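Nitroreductase family protein (Sphingopyxis sp., PDB 7DP1) probably reduces nitro groups of dinitroaniline herbicides, using bound FMN and electrons from NADPH. Local coordinates at residues 68-71 / 72-76; 123-126 / 127-131; 163-167 / 168-172; 189-192 / 193-197. The protein carries 1 engineered substitution. All blocks are in the same frame, centred on the assembly; numbering follows the deposited sequence.

Interaction 1 of 4, residues 68-71 / 72-76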
# COMPACT_ATOMS: atom_id res chain seq x y z
N ASP A 68 -20.16 -17.42 -10.03
CA ASP A 68 -20.65 -18.77 -10.27
C ASP A 68 -19.48 -19.73 -10.47
O ASP A 68 -19.49 -20.85 -9.98
CB ASP A 68 -21.55 -18.80 -11.51
CG ASP A 68 -22.87 -18.09 -11.29
OD1 ASP A 68 -23.21 -17.79 -10.12
OD2 ASP A 68 -23.58 -17.84 -12.28
N ALA A 69 -18.49 -19.25 -11.22
CA ALA A 69 -17.30 -20.04 -11.48
C ALA A 69 -16.58 -20.36 -10.18
O ALA A 69 -16.17 -21.50 -9.96
CB ALA A 69 -16.39 -19.31 -12.43
N VAL A 70 -16.42 -19.36 -9.33
CA VAL A 70 -15.74 -19.57 -8.07
C VAL A 70 -16.58 -20.48 -7.15
O VAL A 70 -16.05 -21.33 -6.44
CB VAL A 70 -15.45 -18.24 -7.38
CG1 VAL A 70 -14.94 -18.47 -5.96
CG2 VAL A 70 -14.39 -17.45 -8.18
N ALA A 71 -17.90 -20.33 -7.20
CA ALA A 71 -18.78 -21.19 -6.41
C ALA A 71 -18.61 -22.66 -6.81
O ALA A 71 -18.67 -23.56 -5.97
CB ALA A 71 -20.22 -20.75 -6.56
N ALA A 72 -18.42 -22.90 -8.11
CA ALA A 72 -18.18 -24.26 -8.61
C ALA A 72 -16.92 -24.86 -8.00
O ALA A 72 -16.88 -26.05 -7.72
CB ALA A 72 -18.10 -24.26 -10.12
N ARG A 73 -15.87 -24.05 -7.84
CA ARG A 73 -14.66 -24.50 -7.19
C ARG A 73 -14.96 -24.74 -5.72
O ARG A 73 -14.50 -25.72 -5.13
CB ARG A 73 -13.52 -23.47 -7.33
CG ARG A 73 -13.13 -23.15 -8.76
CD ARG A 73 -12.75 -24.41 -9.52
NE ARG A 73 -11.47 -24.96 -9.05
CZ ARG A 73 -10.83 -25.96 -9.65
NH1 ARG A 73 -9.66 -26.38 -9.17
NH2 ARG A 73 -11.34 -26.54 -10.73
N ILE A 74 -15.77 -23.85 -5.14
CA ILE A 74 -15.95 -23.86 -3.69
C ILE A 74 -16.56 -25.17 -3.21
O ILE A 74 -16.14 -25.69 -2.19
CB ILE A 74 -16.82 -22.68 -3.22
CG1 ILE A 74 -16.02 -21.39 -3.28
CG2 ILE A 74 -17.28 -22.87 -1.79
CD1 ILE A 74 -16.78 -20.21 -2.78
N VAL A 75 -17.53 -25.70 -3.94
CA VAL A 75 -18.15 -26.95 -3.52
C VAL A 75 -17.20 -28.13 -3.72
O VAL A 75 -17.49 -29.25 -3.27
CB VAL A 75 -19.47 -27.22 -4.27
CG1 VAL A 75 -20.52 -26.20 -3.87
CG2 VAL A 75 -19.25 -27.24 -5.79
N MET A 76 -16.08 -27.90 -4.40
CA MET A 76 -15.08 -28.95 -4.57
C MET A 76 -14.31 -29.15 -3.27
O MET A 76 -13.44 -30.02 -3.18
CB MET A 76 -14.11 -28.62 -5.70
CG MET A 76 -14.73 -28.61 -7.09
SD MET A 76 -13.53 -28.35 -8.42
CE MET A 76 -14.61 -28.15 -9.84

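Interaction 2 of 4, residues 123-126 / 127-131. With FMN (flavin mononucleotide), chain C.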
# COMPACT_ATOMS: atom_id res chain seq x y z
N ALA A 123 -20.84 -20.17 7.20
CA ALA A 123 -21.86 -19.58 6.34
C ALA A 123 -21.58 -18.11 6.08
O ALA A 123 -21.63 -17.66 4.94
CB ALA A 123 -23.23 -19.77 6.97
N GLN A 124 -21.28 -17.37 7.14
CA GLN A 124 -20.98 -15.96 6.98
C GLN A 124 -19.75 -15.78 6.09
O GLN A 124 -19.76 -14.94 5.19
CB GLN A 124 -20.77 -15.28 8.34
CG GLN A 124 -20.01 -13.94 8.29
CD GLN A 124 -20.70 -12.86 7.46
OE1 GLN A 124 -21.88 -12.96 7.15
NE2 GLN A 124 -19.94 -11.83 7.10
N PHE A 125 -18.72 -16.60 6.30
CA PHE A 125 -17.47 -16.40 5.56
C PHE A 125 -17.63 -16.56 4.05
O PHE A 125 -17.00 -15.86 3.27
CB PHE A 125 -16.38 -17.38 6.03
CG PHE A 125 -15.08 -17.26 5.26
CD1 PHE A 125 -14.79 -18.14 4.22
CD2 PHE A 125 -14.18 -16.26 5.56
CE1 PHE A 125 -13.61 -18.03 3.50
CE2 PHE A 125 -12.98 -16.14 4.84
CZ PHE A 125 -12.71 -17.03 3.81
N GLN A 126 -18.53 -17.45 3.65
CA GLN A 126 -18.79 -17.69 2.24
C GLN A 126 -19.39 -16.47 1.55
O GLN A 126 -19.32 -16.35 0.33
CB GLN A 126 -19.67 -18.92 2.08
CG GLN A 126 -19.01 -20.17 2.64
CD GLN A 126 -19.20 -21.39 1.77
OE1 GLN A 126 -20.17 -21.48 1.01
NE2 GLN A 126 -18.28 -22.34 1.87
N GLN A 127 -19.96 -15.56 2.33
CA GLN A 127 -20.52 -14.32 1.80
C GLN A 127 -19.43 -13.52 1.09
O GLN A 127 -19.73 -12.70 0.22
CB GLN A 127 -21.14 -13.49 2.92
CG GLN A 127 -22.47 -14.03 3.44
CD GLN A 127 -23.65 -13.66 2.56
OE1 GLN A 127 -23.49 -13.23 1.42
NE2 GLN A 127 -24.86 -13.84 3.09
N ASN A 128 -18.18 -13.77 1.46
CA ASN A 128 -17.02 -13.13 0.82
C ASN A 128 -17.12 -13.29 -0.69
O ASN A 128 -16.82 -12.38 -1.46
CB ASN A 128 -15.70 -13.75 1.29
CG ASN A 128 -15.10 -13.06 2.51
OD1 ASN A 128 -14.32 -12.12 2.39
ND2 ASN A 128 -15.43 -13.56 3.70
N TYR A 129 -17.54 -14.47 -1.12
CA TYR A 129 -17.53 -14.80 -2.53
C TYR A 129 -18.77 -14.26 -3.26
O TYR A 129 -18.93 -14.50 -4.46
CB TYR A 129 -17.35 -16.31 -2.69
CG TYR A 129 -15.98 -16.71 -2.17
CD1 TYR A 129 -14.82 -16.31 -2.83
CD2 TYR A 129 -15.84 -17.44 -0.99
CE1 TYR A 129 -13.56 -16.65 -2.35
CE2 TYR A 129 -14.57 -17.79 -0.50
CZ TYR A 129 -13.45 -17.39 -1.19
OH TYR A 129 -12.20 -17.73 -0.71
N ARG A 130 -19.59 -13.49 -2.54
CA ARG A 130 -20.58 -12.64 -3.18
C ARG A 130 -20.26 -11.16 -2.91
O ARG A 130 -21.12 -10.29 -3.10
CB ARG A 130 -21.97 -12.94 -2.63
CG ARG A 130 -22.29 -14.39 -2.41
CD ARG A 130 -23.68 -14.55 -1.81
NE ARG A 130 -24.65 -15.15 -2.72
CZ ARG A 130 -24.77 -16.46 -2.92
NH1 ARG A 130 -23.98 -17.31 -2.27
NH2 ARG A 130 -25.68 -16.92 -3.76
N GLY A 131 -19.03 -10.86 -2.53
CA GLY A 131 -18.61 -9.49 -2.30
C GLY A 131 -19.46 -8.85 -1.21
O GLY A 131 -19.61 -7.63 -1.15
N1 FMN C . -11.64 -8.96 4.94
C2 FMN C . -12.46 -10.05 4.71
O2 FMN C . -13.47 -10.22 5.38
N3 FMN C . -12.15 -10.95 3.72
C4 FMN C . -11.03 -10.79 2.94
O4 FMN C . -10.79 -11.61 2.04
C4A FMN C . -10.21 -9.70 3.19
N5 FMN C . -9.07 -9.50 2.44
C5A FMN C . -8.25 -8.41 2.65
C6 FMN C . -7.12 -8.25 1.86
C7 FMN C . -6.28 -7.17 2.06
C7M FMN C . -5.06 -6.96 1.21
C8 FMN C . -6.57 -6.24 3.05
C8M FMN C . -5.64 -5.08 3.21
C9 FMN C . -7.70 -6.40 3.86
C9A FMN C . -8.55 -7.49 3.66
N10 FMN C . -9.69 -7.70 4.43
C10 FMN C . -10.51 -8.79 4.20
C1' FMN C . -10.08 -6.73 5.50
C2' FMN C . -9.27 -6.84 6.80
O2' FMN C . -9.76 -7.91 7.57
C3' FMN C . -9.45 -5.54 7.57
O3' FMN C . -8.75 -4.54 6.86
C4' FMN C . -8.91 -5.57 8.99
O4' FMN C . -9.60 -6.48 9.84
C5' FMN C . -9.07 -4.19 9.58
O5' FMN C . -10.44 -3.89 9.59
P FMN C . -10.88 -2.50 8.91
O1P FMN C . -12.38 -2.48 8.80
O2P FMN C . -10.39 -1.35 9.78
O3P FMN C . -10.23 -2.40 7.54

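Interaction 3 of 4, residues 163-167 / 168-172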
# COMPACT_ATOMS: atom_id res chain seq x y z
N LEU A 163 -9.77 5.26 0.25
CA LEU A 163 -10.01 6.56 0.86
C LEU A 163 -10.87 7.47 0.00
O LEU A 163 -11.75 8.15 0.52
CB LEU A 163 -8.69 7.25 1.17
CG LEU A 163 -7.90 6.54 2.28
CD1 LEU A 163 -6.57 7.20 2.49
CD2 LEU A 163 -8.74 6.57 3.54
N LEU A 164 -10.64 7.46 -1.32
CA LEU A 164 -11.45 8.28 -2.22
C LEU A 164 -12.92 7.87 -2.23
O LEU A 164 -13.82 8.70 -2.37
CB LEU A 164 -10.90 8.20 -3.65
CG LEU A 164 -9.60 8.96 -3.84
CD1 LEU A 164 -8.84 8.52 -5.12
CD2 LEU A 164 -9.87 10.45 -3.86
N LEU A 165 -13.16 6.57 -2.09
CA LEU A 165 -14.52 6.05 -2.04
C LEU A 165 -15.25 6.63 -0.84
O LEU A 165 -16.34 7.18 -0.97
CB LEU A 165 -14.50 4.52 -1.96
CG LEU A 165 -14.12 3.79 -3.25
CD1 LEU A 165 -13.99 2.30 -2.98
CD2 LEU A 165 -15.17 4.06 -4.34
N VAL A 166 -14.62 6.50 0.32
CA VAL A 166 -15.16 7.01 1.58
C VAL A 166 -15.48 8.48 1.48
O VAL A 166 -16.57 8.93 1.90
CB VAL A 166 -14.16 6.77 2.73
CG1 VAL A 166 -14.47 7.65 3.92
CG2 VAL A 166 -14.15 5.30 3.12
N GLU A 167 -14.54 9.23 0.90
CA GLU A 167 -14.72 10.66 0.67
C GLU A 167 -15.95 10.95 -0.19
O GLU A 167 -16.62 11.97 -0.01
CB GLU A 167 -13.48 11.25 -0.01
CG GLU A 167 -13.55 12.75 -0.26
CD GLU A 167 -12.37 13.27 -1.07
OE1 GLU A 167 -12.09 12.69 -2.14
OE2 GLU A 167 -11.74 14.27 -0.66
N HIS A 168 -16.26 10.06 -1.13
CA HIS A 168 -17.40 10.30 -2.01
C HIS A 168 -18.65 9.52 -1.59
O HIS A 168 -19.60 9.40 -2.35
CB HIS A 168 -17.05 9.98 -3.46
CG HIS A 168 -16.08 10.94 -4.08
ND1 HIS A 168 -14.71 10.80 -3.95
CD2 HIS A 168 -16.27 12.05 -4.84
CE1 HIS A 168 -14.11 11.78 -4.60
NE2 HIS A 168 -15.03 12.55 -5.15
N GLY A 169 -18.66 9.03 -0.36
CA GLY A 169 -19.85 8.38 0.16
C GLY A 169 -19.99 6.91 -0.21
O GLY A 169 -21.03 6.30 0.07
N LEU A 170 -18.96 6.32 -0.81
CA LEU A 170 -19.03 4.90 -1.12
C LEU A 170 -18.21 4.13 -0.11
O LEU A 170 -17.46 4.73 0.66
CB LEU A 170 -18.53 4.60 -2.53
CG LEU A 170 -19.37 5.12 -3.70
CD1 LEU A 170 -18.52 5.20 -4.95
CD2 LEU A 170 -20.59 4.23 -3.94
N ALA A 171 -18.32 2.81 -0.13
CA ALA A 171 -17.58 2.01 0.82
C ALA A 171 -16.93 0.86 0.09
O ALA A 171 -17.24 0.62 -1.09
CB ALA A 171 -18.48 1.49 1.93
N SER A 172 -16.05 0.15 0.78
CA SER A 172 -15.43 -1.01 0.17
C SER A 172 -14.96 -2.06 1.17
O SER A 172 -14.92 -1.83 2.38
CB SER A 172 -14.27 -0.57 -0.71
OG SER A 172 -13.16 -0.17 0.08

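Interaction 4 of 4, residues 189-192 / 193-197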
# COMPACT_ATOMS: atom_id res chain seq x y z
N LEU A 189 -12.26 -13.52 -16.18
CA LEU A 189 -11.98 -12.14 -16.52
C LEU A 189 -11.23 -12.11 -17.86
O LEU A 189 -11.02 -11.05 -18.46
CB LEU A 189 -11.14 -11.48 -15.44
CG LEU A 189 -11.74 -11.31 -14.03
CD1 LEU A 189 -10.78 -10.55 -13.13
CD2 LEU A 189 -13.10 -10.65 -14.01
N GLY A 190 -10.79 -13.29 -18.30
CA GLY A 190 -10.01 -13.40 -19.52
C GLY A 190 -8.60 -12.85 -19.40
O GLY A 190 -8.03 -12.40 -20.39
N LEU A 191 -8.02 -12.90 -18.20
CA LEU A 191 -6.62 -12.48 -18.03
C LEU A 191 -5.64 -13.62 -18.28
O LEU A 191 -5.94 -14.79 -18.00
CB LEU A 191 -6.40 -11.90 -16.63
CG LEU A 191 -7.06 -10.56 -16.31
CD1 LEU A 191 -6.98 -10.33 -14.82
CD2 LEU A 191 -6.39 -9.40 -17.06
N GLY A 192 -4.48 -13.28 -18.83
CA GLY A 192 -3.46 -14.27 -19.14
C GLY A 192 -2.77 -14.82 -17.91
O GLY A 192 -2.99 -14.34 -16.80
N ASP A 193 -1.92 -15.83 -18.10
CA ASP A 193 -1.17 -16.39 -16.98
C ASP A 193 0.16 -15.65 -16.76
O ASP A 193 0.97 -16.03 -15.90
CB ASP A 193 -0.92 -17.88 -17.20
CG ASP A 193 -2.22 -18.67 -17.35
OD1 ASP A 193 -3.29 -18.06 -17.57
OD2 ASP A 193 -2.17 -19.91 -17.25
N ASP A 194 0.35 -14.56 -17.50
CA ASP A 194 1.44 -13.62 -17.23
C ASP A 194 1.03 -12.69 -16.10
O ASP A 194 1.85 -11.94 -15.56
CB ASP A 194 1.77 -12.81 -18.48
CG ASP A 194 0.62 -11.91 -18.90
OD1 ASP A 194 -0.50 -12.42 -19.13
OD2 ASP A 194 0.83 -10.67 -18.97
N GLN A 195 -0.27 -12.69 -15.79
CA GLN A 195 -0.81 -11.87 -14.70
C GLN A 195 -0.96 -12.69 -13.43
O GLN A 195 -1.16 -13.91 -13.48
CB GLN A 195 -2.18 -11.28 -15.09
CG GLN A 195 -2.08 -10.26 -16.18
CD GLN A 195 -1.39 -9.01 -15.70
OE1 GLN A 195 -1.86 -8.34 -14.77
NE2 GLN A 195 -0.23 -8.71 -16.28
N ILE A 196 -0.89 -12.02 -12.29
CA ILE A 196 -1.19 -12.66 -11.02
C ILE A 196 -2.22 -11.81 -10.28
O ILE A 196 -2.12 -10.58 -10.23
CB ILE A 196 0.10 -12.87 -10.15
CG1 ILE A 196 -0.26 -13.45 -8.78
CG2 ILE A 196 0.90 -11.57 -9.99
CD1 ILE A 196 0.95 -14.00 -8.00
N LEU A 197 -3.22 -12.47 -9.71
CA LEU A 197 -4.26 -11.75 -9.01
C LEU A 197 -3.80 -11.50 -7.60
O LEU A 197 -3.45 -12.45 -6.90
CB LEU A 197 -5.57 -12.54 -8.99
CG LEU A 197 -6.71 -11.95 -8.13
CD1 LEU A 197 -7.20 -10.63 -8.72
CD2 LEU A 197 -7.87 -12.93 -7.99

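Interaction 1 of 4, residues 68-71 / 72-76
A chi1 of 171° sets Val-70 CG1 opposite its amide N, and Ile-74 runs CG1 on to CD1 in an extended line (chi2 -178°). These torsions bring the two branches together one turn apart on the helix 60-74, an i to i+4 pair in its last turns. Val-70 CG1 and Ile-74 CD1 are 4.1 Å apart, and the two side chains meet at a slant. Ile-74 CG1 also lies against the backbone, 3.2 Å from Val-70 O. That same oxygen accepts the Ile-74 amide in the carbonyl plane, with Ile-74 N 2.8 Å from Val-70 O. Helical bonds also join Ala-72 N to Asp-68 O and Val-75 N to Ala-71 O. Val-70 is buried and also packs on Val-185 of helix 182-189, while Ile-74 reaches Tyr-129 and Tyr-181. Replacing Ile-74 by an alanine would probably cost Val-70 CG1 its partner one turn on and open a gap beside Tyr-129. The Arg-73 chain is bent at chi2 and chi3, and its NE bonds to Gly-80 O. The sulfur of Met-76 sits over one face of the Arg-73 guanidinium, its SD 3.6 Å off the plane and nearer the border of the group than its middle.

Interaction 2 of 4, residues 123-126 / 127-131
Phe-125 and Asn-128 meet with ring and amide planes turned 44° to each other, where helix 119-126 gives way to a 3-10 turn. Asn-128 ND2 lies 3.5 Å from Phe-125 CD2, approaching the ring obliquely. It donates to the backbone of the same residue. The bond from Asn-128 ND2 to Phe-125 O is 2.8 Å long and fairly straight (159°). It falls on a lone pair of the carbonyl and lies close to the amide plane. The backbone N of Asn-128 reaches the same oxygen from above the carbonyl plane, so two donors grip Phe-125 O. This leaves Asn-128 OD1 to accept from N3 of FMN at 2.8 Å. The amide is thus held at both ends, with its oxygen turned to the flavin. A leucine in place of Asn-128 would probably leave FMN N3 without this acceptor and remove the side-chain bond to Phe-125 O. With CG swung opposite the amide N (178°), the Phe-125 ring is carried along to Tyr-129. There Phe-125 CE1 is 4.1 Å from Tyr-129 CE2, and the side chains meet obliquely. Gln-124 and Gln-127 cross at about a right angle, with Gln-124 OE1 3.9 Å from Gln-127 CG. Tyr-129 OH bonds to Cys-177 O, and its ring meets Trp-178 edge-to-face. Phe-125 packs on Tyr-108 of helix 96-109, Tyr-129 on helix 60-74, and the chain then leads into strand 136-143.

Interaction 3 of 4, residues 163-167 / 168-172
A Schellman motif ends helix 148-167, with Gly-169 as its C-prime residue at positive phi (85°). Leu-170 N bonds to Leu-165 O at 2.8 Å, and Gly-169 N to Val-166 O at 3.1 Å. Both donors come from above the carbonyl plane. At these backbone angles a CB on Gly-169 would press on His-168 O. The His-168 ring adds a side-chain bond to the last helical turn. With CG opposite the carbonyl carbon (chi1 -70°), His-168 ND1 swings back and donates to Leu-164 O at 2.8 Å, nearly straight (166°), with the oxygen close to the ring plane. This fixes the turn of the imidazole. The Glu-167 side chain runs alongside, its carboxylate almost perpendicular to the ring, with OE1 3.3 Å from His-168 CE1. That same OE1 bonds to Ser-12 OG of the second subunit. Leu-165 splits its branches. CD2 packs on Leu-170 CD1 at 3.6 Å, and CD1 rests 3.7 Å from Ser-172 CB. The motif turns the chain from the helix into strand 171-175, an outermost strand of the sheet within this chain. Leu-164 and Leu-165 face Ile-37 of helix 31-41, and Ser-172 packs on Leu-201 of the neighbouring strand 195-204.

Interaction 4 of 4, residues 189-192 / 193-197
Gln-195 meets Gly-192 through the closing bond of a type I beta turn, which runs from Gly-192 to Gln-195 and leads into strand 195-204. Its N donates to Gly-192 O at 3.3 Å, a weak bond. The side chain starts toward the loop: Gln-195 CB lies 3.6 Å from Gly-192 O, alongside the turn bond. CG stands anti to the carbonyl carbon (chi1 -68°) and comes loosely up to Leu-191, with Gln-195 CG 4.5 Å from Leu-191 CD2. The chain then bends at chi2 (-68°) and turns its amide back to the turn. At the tip the two ends part. OE1 accepts from His-141 ND1 in strand 136-143. NE2 makes a long, weak bond to the residue before, with Gln-195 NE2 3.5 Å from Asp-194 OD2. OE1 thus ties the buried glutamine to the neighbouring strand.

The two aspartates at the middle of the turn stay close to its first residue. Asp-194 OD1 lies 3.5 Å from Gly-192 CA, and a side chain at Gly-192 would clash with that oxygen. Asp-193 OD1 comes within 3.3 Å of Gly-192 C and has a long, weak ion pair with Arg-186. Before the turn, Gly-190 ends helix 182-189 in a Schellman motif. Leu-189 packs on strands 54-59 and 136-143, and its O bonds to Gln-229 of the second subunit. The loop carries the chain from helix 182-189 into strand 195-204, which pairs with strand 136-143.

The four contacts follow one another along the chain, each closing before the next opens. Interactions 1 and 2 are neighbours, with centres about 12 Å apart. They touch where Ile-74 and Val-70 of helix 60-74 pack on Tyr-129, so the end of that helix backs the turn that carries the FMN-binding Asn-128. Interactions 3 and 4 lie about 27 Å apart between centres but lead into adjacent strands, 171-175 and 195-204, of one antiparallel sheet. Interaction 1 and interaction 3 are on opposite sides of the chain's centre, about 30 Å apart between centres. Interactions 1 and 2 lie on the Asn-128 side of the flavin, while 3 and 4 join helices to the sheet and reach the partner subunit.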